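Local coordinates for dITP/XTP pyrophosphatase (Coxiella burnetii, PDB 3TQU), which probably hydrolyses non-canonical purine nucleoside triphosphates such as XTP, dITP and ITP to their monophosphates, keeping them out of DNA and RNA, at residues E6-S11 with K62-P67. Numbering follows the deposited sequence.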
ATOM      1  N   GLU A   6       1.285   1.009 -22.859  1.00 23.35           N
ATOM      2  CA  GLU A   6       1.053  -0.420 -22.683  1.00 19.87           C
ATOM      3  C   GLU A   6       1.316  -0.857 -21.244  1.00 16.58           C
ATOM      4  O   GLU A   6       2.412  -0.658 -20.718  1.00 13.87           O
ATOM      5  CB  GLU A   6       1.938  -1.228 -23.634  1.00 24.99           C
ATOM      6  CG  GLU A   6       1.586  -1.076 -25.104  1.00 27.18           C
ATOM      7  CD  GLU A   6       2.432  -1.967 -25.994  1.00 30.26           C
ATOM      8  OE1 GLU A   6       3.651  -2.079 -25.743  1.00 31.51           O
ATOM      9  OE2 GLU A   6       1.876  -2.565 -26.939  1.00 33.06           O
ATOM     10  N   ILE A   7       0.309  -1.451 -20.612  1.00 11.79           N
ATOM     11  CA  ILE A   7       0.469  -1.970 -19.258  1.00 12.85           C
ATOM     12  C   ILE A   7       0.087  -3.444 -19.205  1.00 12.90           C
ATOM     13  O   ILE A   7      -0.960  -3.837 -19.707  1.00 15.36           O
ATOM     14  CB  ILE A   7      -0.377  -1.178 -18.241  1.00 16.70           C
ATOM     15  CG1 ILE A   7      -0.029   0.313 -18.296  1.00 20.05           C
ATOM     16  CG2 ILE A   7      -0.157  -1.710 -16.831  1.00 13.91           C
ATOM     17  CD1 ILE A   7      -0.899   1.177 -17.404  1.00 22.96           C
ATOM     18  N   VAL A   8       0.946  -4.255 -18.601  1.00 14.70           N
ATOM     19  CA  VAL A   8       0.690  -5.685 -18.485  1.00 12.50           C
ATOM     20  C   VAL A   8      -0.214  -5.983 -17.298  1.00 12.19           C
ATOM     21  O   VAL A   8       0.008  -5.478 -16.198  1.00 11.71           O
ATOM     22  CB  VAL A   8       2.001  -6.485 -18.327  1.00 15.75           C
ATOM     23  CG1 VAL A   8       1.697  -7.947 -18.023  1.00 16.12           C
ATOM     24  CG2 VAL A   8       2.855  -6.362 -19.578  1.00 15.56           C
ATOM     25  N   LEU A   9      -1.233  -6.803 -17.533  1.00 11.60           N
ATOM     26  CA  LEU A   9      -2.124  -7.259 -16.479  1.00 12.15           C
ATOM     27  C   LEU A   9      -1.682  -8.646 -16.032  1.00 14.25           C
ATOM     28  O   LEU A   9      -1.631  -9.574 -16.838  1.00 14.20           O
ATOM     29  CB  LEU A   9      -3.565  -7.314 -16.998  1.00 14.73           C
ATOM     30  CG  LEU A   9      -4.687  -7.374 -15.956  1.00 18.03           C
ATOM     31  CD1 LEU A   9      -4.755  -6.072 -15.167  1.00 17.28           C
ATOM     32  CD2 LEU A   9      -6.024  -7.649 -16.630  1.00 19.06           C
ATOM     33  N   ALA A  10      -1.360  -8.791 -14.751  1.00 11.30           N
ATOM     34  CA  ALA A  10      -0.856 -10.062 -14.241  1.00 15.08           C
ATOM     35  C   ALA A  10      -1.931 -11.153 -14.216  1.00 19.20           C
ATOM     36  O   ALA A  10      -1.624 -12.342 -14.291  1.00 24.69           O
ATOM     37  CB  ALA A  10      -0.248  -9.875 -12.856  1.00 16.75           C
ATOM     38  N   SER A  11      -3.191 -10.743 -14.132  1.00 18.74           N
ATOM     39  CA  SER A  11      -4.302 -11.682 -13.985  1.00 16.12           C
ATOM     40  C   SER A  11      -4.649 -12.449 -15.266  1.00 14.29           C
ATOM     41  O   SER A  11      -4.532 -11.924 -16.370  1.00 13.86           O
ATOM     42  CB  SER A  11      -5.540 -10.937 -13.484  1.00 18.32           C
ATOM     43  OG  SER A  11      -6.641 -11.816 -13.350  1.00 21.24           O
ATOM     44  N   LYS A  62       8.998  -7.590 -14.394  1.00 15.00           N
ATOM     45  CA  LYS A  62      10.336  -8.140 -14.545  1.00 15.57           C
ATOM     46  C   LYS A  62      10.456  -8.936 -15.841  1.00 13.40           C
ATOM     47  O   LYS A  62      11.404  -8.760 -16.606  1.00 15.23           O
ATOM     48  CB  LYS A  62      10.668  -9.035 -13.351  1.00 19.12           C
ATOM     49  CG  LYS A  62      12.096  -9.545 -13.336  1.00 24.35           C
ATOM     50  CD  LYS A  62      12.302 -10.536 -12.204  1.00 28.50           C
ATOM     51  CE  LYS A  62      13.759 -10.942 -12.089  1.00 33.79           C
ATOM     52  NZ  LYS A  62      14.620  -9.771 -11.777  1.00 37.59           N
ATOM     53  N   GLN A  63       9.486  -9.808 -16.089  1.00 16.00           N
ATOM     54  CA  GLN A  63       9.543 -10.698 -17.242  1.00 19.33           C
ATOM     55  C   GLN A  63       9.248  -9.998 -18.568  1.00 20.54           C
ATOM     56  O   GLN A  63       9.811 -10.359 -19.603  1.00 24.88           O
ATOM     57  CB  GLN A  63       8.588 -11.877 -17.052  1.00 22.20           C
ATOM     58  CG  GLN A  63       8.761 -12.589 -15.731  1.00 26.18           C
ATOM     59  CD  GLN A  63      10.211 -12.914 -15.440  1.00 30.69           C
ATOM     60  OE1 GLN A  63      10.699 -12.688 -14.333  1.00 33.59           O
ATOM     61  NE2 GLN A  63      10.910 -13.451 -16.435  1.00 28.28           N
ATOM     62  N   THR A  64       8.368  -9.001 -18.541  1.00 15.67           N
ATOM     63  CA  THR A  64       7.920  -8.358 -19.774  1.00 12.81           C
ATOM     64  C   THR A  64       8.698  -7.092 -20.133  1.00 16.94           C
ATOM     65  O   THR A  64       8.793  -6.732 -21.305  1.00 19.61           O
ATOM     66  CB  THR A  64       6.416  -8.024 -19.725  1.00 15.67           C
ATOM     67  OG1 THR A  64       6.171  -7.065 -18.688  1.00 16.01           O
ATOM     68  CG2 THR A  64       5.602  -9.280 -19.460  1.00 17.05           C
ATOM     69  N   GLY A  65       9.248  -6.418 -19.129  1.00 18.59           N
ATOM     70  CA  GLY A  65       9.943  -5.164 -19.361  1.00 19.03           C
ATOM     71  C   GLY A  65       8.991  -3.986 -19.476  1.00 16.68           C
ATOM     72  O   GLY A  65       9.411  -2.863 -19.759  1.00 16.45           O
ATOM     73  N   LEU A  66       7.704  -4.241 -19.256  1.00 14.62           N
ATOM     74  CA  LEU A  66       6.686  -3.195 -19.310  1.00 13.13           C
ATOM     75  C   LEU A  66       6.170  -2.892 -17.907  1.00 13.09           C
ATOM     76  O   LEU A  66       6.391  -3.676 -16.989  1.00 14.52           O
ATOM     77  CB  LEU A  66       5.514  -3.643 -20.183  1.00 12.86           C
ATOM     78  CG  LEU A  66       5.693  -3.799 -21.692  1.00 16.06           C
ATOM     79  CD1 LEU A  66       4.390  -4.282 -22.305  1.00 17.37           C
ATOM     80  CD2 LEU A  66       6.131  -2.495 -22.332  1.00 18.98           C
ATOM     81  N   PRO A  67       5.481  -1.750 -17.739  1.00 13.95           N
ATOM     82  CA  PRO A  67       4.755  -1.503 -16.488  1.00 14.32           C
ATOM     83  C   PRO A  67       3.755  -2.630 -16.268  1.00 15.45           C
ATOM     84  O   PRO A  67       3.268  -3.195 -17.241  1.00 15.36           O
ATOM     85  CB  PRO A  67       4.011  -0.196 -16.768  1.00 16.19           C
ATOM     86  CG  PRO A  67       4.792   0.468 -17.852  1.00 17.88           C
ATOM     87  CD  PRO A  67       5.336  -0.640 -18.697  1.00 12.96           C
TER
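V8 meets P67 through its backbone and T64 and L66 through its side chain, at the point where the chain leaving helix 49-64 turns to enter strand 68-77 beside strand 5-9. The amide N of V8 donates to P67 O at 2.9 Å in a nearly straight bond. Backbone hydrogen bonding of V8 with L69 continues the parallel pairing. With CG1 anti to the backbone N (chi1 172°), V8 directs its other methyl, CG2, at the turn. V8 CG2 lies 3.5 Å from T64 OG1, the two side chains meeting tip to tip. V8 CG2 also packs 3.8 Å from L66 CD1, where valine and leucine cross at about a right angle. L66 CD1 also reaches E6 CB, 4.1 Å away. P67 brings CD to within 3.6 Å of E6 O. P67 CB and I7 CG1 make a looser apolar contact at 4.3 Å. T64 holds OG1 between its backbone N and carbonyl carbon (chi1 64°), from where the oxygen accepts a rather long 3.3 Å bond from L66 N, an ST turn, and is also hydrogen-bonded to A60 O. G65, at positive phi, lets the chain leave the helix. The hydroxyl next to the valine methyl thus has polar partners in its own helix and turn, so V8 meets it by van der Waals contact alone; directionality comes from the single backbone bond, and apolar packing supplies the rest.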